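Local coordinates for protein succinyl-CoA:3-ketoacid-coenzyme A transferase subunit B (Bacillus subtilis, PDB 3CDK) that probably catalyses, as one subunit of a coenzyme A transferase, the transfer of coenzyme A from succinyl-CoA to a 3-oxo acid, releasing succinate, at residues L178-F183 / T189-Q194; V12-Q17 / V171-T176; E200-Y203 / D209-V212. One frame throughout, in Å; residues are numbered along the deposited sequence.

Interaction 1: residues L178-F183 / T189-Q194; sequences LAVFDF and TLTELQ
Leu190 lays its CD1 over one face of the Phe181 ring, 4.0 Å above the plane and shifted toward the rim. Leu190 CB, where that side chain leaves the backbone, lies 3.7 Å from Phe181 CE1, and Thr189 O approaches the ring obliquely. Phe181 CG stands anti to the carbonyl carbon (chi1 -70°), which sets the ring beside Leu190. Val202 and Phe210 pack on the ring from beyond the hairpin. An alanine in place of Phe181 would probably leave Leu190 CD1 without the ring face it lies over and open a gap beside Val202. On the other side of the sheet, Val180 and Glu192 run alongside each other in the same direction, Val180 CG2 being 3.8 Å from Glu192 CB. Val180 CG1 meets the methyl of Thr191, CG2, at 3.7 Å. Thr191 and Glu192 both face Val180, which makes a classic beta bulge: Val180 O accepts Thr191 N at 2.9 Å and, weakly, Glu192 N at 3.4 Å. Beyond it, Asp182 and Thr189 exchange two backbone bonds. The chemistry is thus divided: backbone bonds fix the hairpin, one face is apolar, and on the other Asp182 and Glu192 form salt bridges with Arg173 and Arg14, which probably offset their charges.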
loop_
_atom_site.group_PDB
_atom_site.type_symbol
_atom_site.label_atom_id
_atom_site.label_comp_id
_atom_site.label_asym_id
_atom_site.label_seq_id
_atom_site.Cartn_x
_atom_site.Cartn_y
_atom_site.Cartn_z
ATOM N N LEU B 178 -6.976 40.298 -6.355
ATOM C CA LEU B 178 -7.793 41.127 -7.238
ATOM C C LEU B 178 -9.070 40.432 -7.677
ATOM O O LEU B 178 -10.138 41.071 -7.747
ATOM C CB LEU B 178 -6.984 41.539 -8.468
ATOM C CG LEU B 178 -6.109 42.809 -8.412
ATOM C CD1 LEU B 178 -5.450 43.161 -7.041
ATOM C CD2 LEU B 178 -5.074 42.742 -9.535
ATOM N N ALA B 179 -8.979 39.126 -7.947
ATOM C CA ALA B 179 -10.044 38.448 -8.667
ATOM C C ALA B 179 -10.237 37.015 -8.280
ATOM O O ALA B 179 -9.368 36.400 -7.650
ATOM C CB ALA B 179 -9.801 38.540 -10.155
ATOM N N VAL B 180 -11.390 36.483 -8.664
ATOM C CA VAL B 180 -11.596 35.057 -8.614
ATOM C C VAL B 180 -11.879 34.556 -10.033
ATOM O O VAL B 180 -12.665 35.187 -10.779
ATOM C CB VAL B 180 -12.750 34.686 -7.693
ATOM C CG1 VAL B 180 -12.755 33.158 -7.440
ATOM C CG2 VAL B 180 -12.650 35.460 -6.396
ATOM N N PHE B 181 -11.232 33.442 -10.387
ATOM C CA PHE B 181 -11.366 32.824 -11.707
ATOM C C PHE B 181 -11.767 31.381 -11.591
ATOM O O PHE B 181 -11.232 30.671 -10.757
ATOM C CB PHE B 181 -10.041 32.853 -12.467
ATOM C CG PHE B 181 -9.625 34.225 -12.923
ATOM C CD1 PHE B 181 -10.161 34.779 -14.089
ATOM C CD2 PHE B 181 -8.689 34.959 -12.192
ATOM C CE1 PHE B 181 -9.768 36.038 -14.519
ATOM C CE2 PHE B 181 -8.297 36.215 -12.606
ATOM C CZ PHE B 181 -8.830 36.757 -13.774
ATOM N N ASP B 182 -12.683 30.944 -12.452
ATOM C CA ASP B 182 -13.096 29.534 -12.553
ATOM C C ASP B 182 -12.558 28.972 -13.862
ATOM O O ASP B 182 -12.401 29.711 -14.840
ATOM C CB ASP B 182 -14.625 29.397 -12.546
ATOM C CG ASP B 182 -15.260 29.589 -11.153
ATOM O OD1 ASP B 182 -14.543 29.831 -10.154
ATOM O OD2 ASP B 182 -16.511 29.468 -11.063
ATOM N N PHE B 183 -12.265 27.673 -13.887
ATOM C CA PHE B 183 -11.906 26.999 -15.129
ATOM C C PHE B 183 -12.908 25.885 -15.426
ATOM O O PHE B 183 -13.187 25.057 -14.568
ATOM C CB PHE B 183 -10.482 26.438 -15.069
ATOM C CG PHE B 183 -9.418 27.476 -14.791
ATOM C CD1 PHE B 183 -9.143 27.894 -13.472
ATOM C CD2 PHE B 183 -8.671 28.013 -15.823
ATOM C CE1 PHE B 183 -8.177 28.845 -13.209
ATOM C CE2 PHE B 183 -7.677 28.963 -15.557
ATOM C CZ PHE B 183 -7.436 29.374 -14.247
ATOM N N THR B 189 -12.681 32.019 -16.787
ATOM C CA THR B 189 -13.808 32.915 -16.690
ATOM C C THR B 189 -13.675 33.723 -15.426
ATOM O O THR B 189 -13.483 33.181 -14.345
ATOM C CB THR B 189 -15.102 32.120 -16.650
ATOM O OG1 THR B 189 -15.248 31.401 -17.882
ATOM C CG2 THR B 189 -16.294 33.030 -16.443
ATOM N N LEU B 190 -13.757 35.035 -15.564
ATOM C CA LEU B 190 -13.652 35.876 -14.408
ATOM C C LEU B 190 -14.987 35.847 -13.726
ATOM O O LEU B 190 -16.021 36.106 -14.338
ATOM C CB LEU B 190 -13.244 37.277 -14.814
ATOM C CG LEU B 190 -13.386 38.397 -13.794
ATOM C CD1 LEU B 190 -12.598 38.120 -12.526
ATOM C CD2 LEU B 190 -12.918 39.656 -14.468
ATOM N N THR B 191 -14.963 35.552 -12.439
ATOM C CA THR B 191 -16.167 35.115 -11.752
ATOM C C THR B 191 -16.604 36.019 -10.563
ATOM O O THR B 191 -17.797 36.176 -10.306
ATOM C CB THR B 191 -16.032 33.593 -11.416
ATOM O OG1 THR B 191 -17.318 32.981 -11.418
ATOM C CG2 THR B 191 -15.323 33.342 -10.094
ATOM N N GLU B 192 -15.633 36.592 -9.852
ATOM C CA GLU B 192 -15.862 37.580 -8.794
ATOM C C GLU B 192 -14.687 38.526 -8.743
ATOM O O GLU B 192 -13.639 38.306 -9.363
ATOM C CB GLU B 192 -15.967 36.996 -7.385
ATOM C CG GLU B 192 -16.472 35.570 -7.201
ATOM C CD GLU B 192 -16.436 35.155 -5.725
ATOM O OE1 GLU B 192 -16.370 36.053 -4.839
ATOM O OE2 GLU B 192 -16.470 33.938 -5.452
ATOM N N LEU B 193 -14.856 39.559 -7.928
ATOM C CA LEU B 193 -13.943 40.682 -7.895
ATOM C C LEU B 193 -13.698 41.077 -6.445
ATOM O O LEU B 193 -14.639 41.107 -5.649
ATOM C CB LEU B 193 -14.583 41.833 -8.663
ATOM C CG LEU B 193 -13.911 42.483 -9.870
ATOM C CD1 LEU B 193 -13.198 41.487 -10.727
ATOM C CD2 LEU B 193 -14.943 43.212 -10.697
ATOM N N GLN B 194 -12.442 41.358 -6.096
ATOM C CA GLN B 194 -12.138 41.931 -4.786
ATOM C C GLN B 194 -12.495 43.412 -4.738
ATOM O O GLN B 194 -12.858 44.017 -5.740
ATOM C CB GLN B 194 -10.693 41.706 -4.417
ATOM C CG GLN B 194 -10.290 40.209 -4.483
ATOM C CD GLN B 194 -10.482 39.488 -3.175
ATOM O OE1 GLN B 194 -11.094 40.013 -2.226
ATOM N NE2 GLN B 194 -9.935 38.297 -3.096
#

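Interaction 2: residues V12-Q17 / V171-T176; sequences VKRAVQ and VHRLIT
Arg14 and Arg173 reach toward each other from helix and strand and cross at about a right angle, their guanidinium planes turned 88° apart. Arg173 NH1 lies at the edge of the Arg14 group and in its plane, 3.3 Å from Arg14 NH1, whereas Arg14 NH1 comes to the Arg173 group obliquely. Both atoms are donors, so no hydrogen bond joins them. Their closeness is probably made tolerable by the carboxylates that pair with them: Glu18 OE2 is shared by Arg14 NH2 and Arg173 NH1, while Arg14 NH1 also pairs with Glu192 and Arg173 NE with Asp182. The shared carboxylate would be expected to offset the positive charges and to hold the two groups in their crossed setting. The Arg14 chain starts out extended and then folds at its second torsion (chi2 51°), which carries the guanidinium along the strand to Arg173 and leaves the aliphatic stem lying over Ile175.

Ile175 crosses that stem obliquely, with its CD1 pointing at Arg14 CB and CG; the modelled Arg14 CB - Ile175 CD1 approach is shorter than carbons can sit, so its closeness is doubtful. The same methyl is modelled 4.1 Å from Ala15 N. Ala15 and Ile175 both lean on Ile145 of the adjacent strand 141-145. Across the contact, the closest alpha carbons are Ala15 CA and Ile175 CA, 7.3 Å apart. The helix segment and strand segment run roughly antiparallel, at 149° with a closest axis approach of 9.7 Å. That spacing is one of a helix packed on a beta sheet, and with strand 173-175 parallel to strand 141-145 the arrangement is characteristic of the open alpha/beta, Rossmann-like fold to which coenzyme A transferases are related.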
loop_
_atom_site.group_PDB
_atom_site.type_symbol
_atom_site.label_atom_id
_atom_site.label_comp_id
_atom_site.label_asym_id
_atom_site.label_seq_id
_atom_site.Cartn_x
_atom_site.Cartn_y
_atom_site.Cartn_z
ATOM N N VAL B 12 -6.544 35.109 1.630
ATOM C CA VAL B 12 -6.796 34.074 2.638
ATOM C C VAL B 12 -8.279 33.997 3.048
ATOM O O VAL B 12 -8.883 32.914 3.092
ATOM C CB VAL B 12 -5.872 34.275 3.868
ATOM C CG1 VAL B 12 -6.331 33.467 5.067
ATOM C CG2 VAL B 12 -4.442 33.903 3.503
ATOM N N LYS B 13 -8.869 35.155 3.303
ATOM C CA LYS B 13 -10.244 35.193 3.773
ATOM C C LYS B 13 -11.204 34.620 2.718
ATOM O O LYS B 13 -12.183 33.938 3.052
ATOM C CB LYS B 13 -10.639 36.613 4.184
ATOM C CG LYS B 13 -11.384 36.701 5.532
ATOM C CD LYS B 13 -12.523 35.650 5.697
ATOM C CE LYS B 13 -13.070 35.592 7.144
ATOM N NZ LYS B 13 -13.641 34.246 7.527
ATOM N N ARG B 14 -10.912 34.874 1.447
ATOM C CA ARG B 14 -11.737 34.341 0.389
ATOM C C ARG B 14 -11.607 32.822 0.271
ATOM O O ARG B 14 -12.602 32.127 0.027
ATOM C CB ARG B 14 -11.398 35.016 -0.932
ATOM C CG ARG B 14 -12.249 34.544 -2.117
ATOM C CD ARG B 14 -13.782 34.567 -1.864
ATOM N NE ARG B 14 -14.471 34.016 -3.026
ATOM C CZ ARG B 14 -14.492 32.720 -3.346
ATOM N NH1 ARG B 14 -15.129 32.330 -4.437
ATOM N NH2 ARG B 14 -13.874 31.803 -2.590
ATOM N N ALA B 15 -10.389 32.318 0.451
ATOM C CA ALA B 15 -10.130 30.878 0.383
ATOM C C ALA B 15 -10.908 30.095 1.454
ATOM O O ALA B 15 -11.513 29.078 1.138
ATOM C CB ALA B 15 -8.610 30.588 0.466
ATOM N N VAL B 16 -10.913 30.588 2.701
ATOM C CA VAL B 16 -11.641 29.931 3.803
ATOM C C VAL B 16 -13.052 29.441 3.388
ATOM O O VAL B 16 -13.486 28.344 3.743
ATOM C CB VAL B 16 -11.779 30.858 5.041
ATOM C CG1 VAL B 16 -12.588 30.181 6.111
ATOM C CG2 VAL B 16 -10.448 31.194 5.593
ATOM N N GLN B 17 -13.747 30.278 2.631
ATOM C CA GLN B 17 -15.058 29.960 2.084
ATOM C C GLN B 17 -15.126 28.703 1.217
ATOM O O GLN B 17 -16.212 28.292 0.830
ATOM C CB GLN B 17 -15.552 31.140 1.260
ATOM C CG GLN B 17 -15.441 32.476 1.962
ATOM C CD GLN B 17 -15.985 33.597 1.115
ATOM O OE1 GLN B 17 -16.724 33.360 0.149
ATOM N NE2 GLN B 17 -15.622 34.831 1.460
ATOM N N VAL B 171 -6.222 23.468 -12.270
ATOM C CA VAL B 171 -6.793 24.451 -11.369
ATOM C C VAL B 171 -8.262 24.563 -11.648
ATOM O O VAL B 171 -8.637 24.797 -12.785
ATOM C CB VAL B 171 -6.083 25.815 -11.562
ATOM C CG1 VAL B 171 -6.677 26.901 -10.703
ATOM C CG2 VAL B 171 -4.583 25.634 -11.237
ATOM N N HIS B 172 -9.093 24.357 -10.622
ATOM C CA HIS B 172 -10.530 24.576 -10.763
ATOM C C HIS B 172 -10.899 26.030 -10.485
ATOM O O HIS B 172 -11.759 26.602 -11.163
ATOM C CB HIS B 172 -11.347 23.655 -9.851
ATOM C CG HIS B 172 -11.153 22.193 -10.128
ATOM N ND1 HIS B 172 -10.354 21.384 -9.344
ATOM C CD2 HIS B 172 -11.634 21.400 -11.113
ATOM C CE1 HIS B 172 -10.361 20.154 -9.829
ATOM N NE2 HIS B 172 -11.129 20.137 -10.901
ATOM N N ARG B 173 -10.250 26.638 -9.497
ATOM C CA ARG B 173 -10.563 28.005 -9.128
ATOM C C ARG B 173 -9.286 28.731 -8.762
ATOM O O ARG B 173 -8.473 28.185 -8.023
ATOM C CB ARG B 173 -11.549 28.021 -7.949
ATOM C CG ARG B 173 -11.728 29.379 -7.325
ATOM C CD ARG B 173 -13.034 29.516 -6.575
ATOM N NE ARG B 173 -14.200 29.527 -7.462
ATOM C CZ ARG B 173 -15.458 29.432 -7.044
ATOM N NH1 ARG B 173 -15.718 29.310 -5.758
ATOM N NH2 ARG B 173 -16.447 29.449 -7.913
ATOM N N LEU B 174 -9.104 29.954 -9.265
ATOM C CA LEU B 174 -7.968 30.770 -8.862
ATOM C C LEU B 174 -8.458 31.961 -8.063
ATOM O O LEU B 174 -9.349 32.696 -8.527
ATOM C CB LEU B 174 -7.183 31.253 -10.084
ATOM C CG LEU B 174 -6.202 32.426 -9.901
ATOM C CD1 LEU B 174 -5.054 32.125 -8.917
ATOM C CD2 LEU B 174 -5.627 32.858 -11.247
ATOM N N ILE B 175 -7.887 32.188 -6.878
ATOM C CA ILE B 175 -8.185 33.444 -6.212
ATOM C C ILE B 175 -6.947 34.350 -6.049
ATOM O O ILE B 175 -5.909 33.941 -5.535
ATOM C CB ILE B 175 -9.035 33.302 -4.895
ATOM C CG1 ILE B 175 -8.198 33.586 -3.675
ATOM C CG2 ILE B 175 -9.813 31.960 -4.766
ATOM C CD1 ILE B 175 -8.890 34.412 -2.733
ATOM N N THR B 176 -7.049 35.585 -6.523
ATOM C CA THR B 176 -5.946 36.510 -6.338
ATOM C C THR B 176 -6.357 37.563 -5.324
ATOM O O THR B 176 -7.403 37.435 -4.702
ATOM C CB THR B 176 -5.502 37.185 -7.667
ATOM O OG1 THR B 176 -6.527 38.081 -8.155
ATOM C CG2 THR B 176 -5.142 36.153 -8.702
#

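Interaction 3: residues E200-Y203 / D209-V212; sequences EEVY and DFAV
Phe210 and Tyr203 supply most of the 180 Å² buried between helix segment 200-203 and segment 209-212, with Val202 third. The two rings are nearly parallel, their planes 22° apart, yet they are slid past each other. Their centroids are 5.3 Å apart and overlap is slight, so the pair meets obliquely, CD1 and CE1 of Tyr203 nearest CZ and CE1 of Phe210. The modelled Tyr203 CD1 - Phe210 CZ approach is shorter than carbons allow and is doubtful; the tilt and the displacement describe the pairing.

In Phe210, CG stands between the backbone N and the carbonyl carbon, the crowded position (chi1 50°), and the far end of the ring consequently reaches the helix although the CB does not point at it. Val202, which is buried, also meets that end: Val202 CG1, set anti to its own backbone N (chi1 -178°), lies 4.0 Å from Phe210 CZ. Val202 also rests on Leu190 and Leu193 of strand 187-193, and Phe210 on Met188, which ties the contact to the neighbouring strand.

Farther along the Tyr203 ring, its hydroxyl meets a methyl of Val212, with Tyr203 OH 3.5 Å from Val212 CG1, the two side chains crossing at about a right angle. The segments belong to a beta-alpha-beta unit in which helix 199-204 connects strand 187-193 to strand 211-212, two parallel neighbours.

No hydrogen bond or salt bridge crosses this contact. Its hold, between a buried valine, an exposed tyrosine and Phe210, is therefore mainly apolar and is likely to rest on loose, weakly directional van der Waals packing.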
loop_
_atom_site.group_PDB
_atom_site.type_symbol
_atom_site.label_atom_id
_atom_site.label_comp_id
_atom_site.label_asym_id
_atom_site.label_seq_id
_atom_site.Cartn_x
_atom_site.Cartn_y
_atom_site.Cartn_z
ATOM N N GLU B 200 -11.978 46.198 -16.056
ATOM C CA GLU B 200 -10.884 46.870 -16.737
ATOM C C GLU B 200 -9.563 46.514 -16.061
ATOM O O GLU B 200 -8.730 45.838 -16.651
ATOM C CB GLU B 200 -11.103 48.377 -16.791
ATOM C CG GLU B 200 -11.691 48.878 -18.089
ATOM C CD GLU B 200 -10.905 50.081 -18.638
ATOM O OE1 GLU B 200 -9.681 49.877 -18.881
ATOM O OE2 GLU B 200 -11.486 51.208 -18.821
ATOM N N GLU B 201 -9.414 46.916 -14.805
ATOM C CA GLU B 201 -8.200 46.644 -14.045
ATOM C C GLU B 201 -7.700 45.245 -14.268
ATOM O O GLU B 201 -6.508 45.050 -14.477
ATOM C CB GLU B 201 -8.429 46.831 -12.551
ATOM C CG GLU B 201 -7.163 46.660 -11.737
ATOM C CD GLU B 201 -7.272 47.228 -10.349
ATOM O OE1 GLU B 201 -8.085 48.151 -10.133
ATOM O OE2 GLU B 201 -6.530 46.769 -9.469
ATOM N N VAL B 202 -8.618 44.280 -14.217
ATOM C CA VAL B 202 -8.288 42.864 -14.363
ATOM C C VAL B 202 -7.816 42.493 -15.773
ATOM O O VAL B 202 -6.967 41.629 -15.910
ATOM C CB VAL B 202 -9.465 41.938 -13.956
ATOM C CG1 VAL B 202 -9.039 40.468 -14.087
ATOM C CG2 VAL B 202 -9.898 42.225 -12.550
ATOM N N TYR B 203 -8.393 43.123 -16.804
ATOM C CA TYR B 203 -7.848 43.039 -18.166
ATOM C C TYR B 203 -6.445 43.584 -18.136
ATOM O O TYR B 203 -5.499 42.846 -18.361
ATOM C CB TYR B 203 -8.643 43.849 -19.205
ATOM C CG TYR B 203 -9.947 43.259 -19.708
ATOM C CD1 TYR B 203 -10.174 41.874 -19.745
ATOM C CD2 TYR B 203 -10.969 44.111 -20.192
ATOM C CE1 TYR B 203 -11.408 41.342 -20.227
ATOM C CE2 TYR B 203 -12.192 43.599 -20.685
ATOM C CZ TYR B 203 -12.397 42.216 -20.687
ATOM O OH TYR B 203 -13.590 41.733 -21.171
ATOM N N ASP B 209 -6.270 35.002 -21.441
ATOM C CA ASP B 209 -7.613 35.221 -22.000
ATOM C C ASP B 209 -8.686 34.615 -21.113
ATOM O O ASP B 209 -8.594 33.435 -20.699
ATOM C CB ASP B 209 -7.762 34.508 -23.338
ATOM C CG ASP B 209 -7.391 35.366 -24.501
ATOM O OD1 ASP B 209 -6.822 36.459 -24.278
ATOM O OD2 ASP B 209 -7.686 34.940 -25.644
ATOM N N PHE B 210 -9.724 35.394 -20.867
ATOM C CA PHE B 210 -10.829 34.897 -20.112
ATOM C C PHE B 210 -12.158 35.432 -20.606
ATOM O O PHE B 210 -12.252 36.557 -21.082
ATOM C CB PHE B 210 -10.641 35.222 -18.635
ATOM C CG PHE B 210 -10.313 36.656 -18.365
ATOM C CD1 PHE B 210 -11.333 37.622 -18.281
ATOM C CD2 PHE B 210 -8.993 37.053 -18.170
ATOM C CE1 PHE B 210 -11.036 38.959 -18.010
ATOM C CE2 PHE B 210 -8.686 38.403 -17.905
ATOM C CZ PHE B 210 -9.707 39.357 -17.828
ATOM N N ALA B 211 -13.181 34.594 -20.499
ATOM C CA ALA B 211 -14.561 35.033 -20.578
ATOM C C ALA B 211 -14.898 35.782 -19.294
ATOM O O ALA B 211 -14.414 35.444 -18.214
ATOM C CB ALA B 211 -15.480 33.833 -20.750
ATOM N N VAL B 212 -15.698 36.828 -19.388
ATOM C CA VAL B 212 -16.236 37.346 -18.142
ATOM C C VAL B 212 -17.618 36.766 -17.907
ATOM O O VAL B 212 -18.455 36.762 -18.803
ATOM C CB VAL B 212 -16.026 38.857 -17.905
ATOM C CG1 VAL B 212 -15.418 39.530 -19.126
ATOM C CG2 VAL B 212 -17.285 39.516 -17.398
#

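From the N terminus, the helix carrying residues 12-17 is joined to strand 173-175 by interaction 2, which closes the longest loop, with 153 residues intervening. Interaction 1 then closes the short turn of the hairpin that follows, and interaction 3 closes the last loop, from helix 199-204 to strand 211-212. The three stand in series, none nesting in or crossing another. One sheet unites them, since strands 173-175, 179-184, 187-193 and 211-212 are successive neighbours. Backbone bonding between Phe181 and Leu174 links interactions 1 and 2, and that between Leu190 and Ala211 links interactions 1 and 3. Interactions 2 and 3 do not touch, with centres about 17 Å apart.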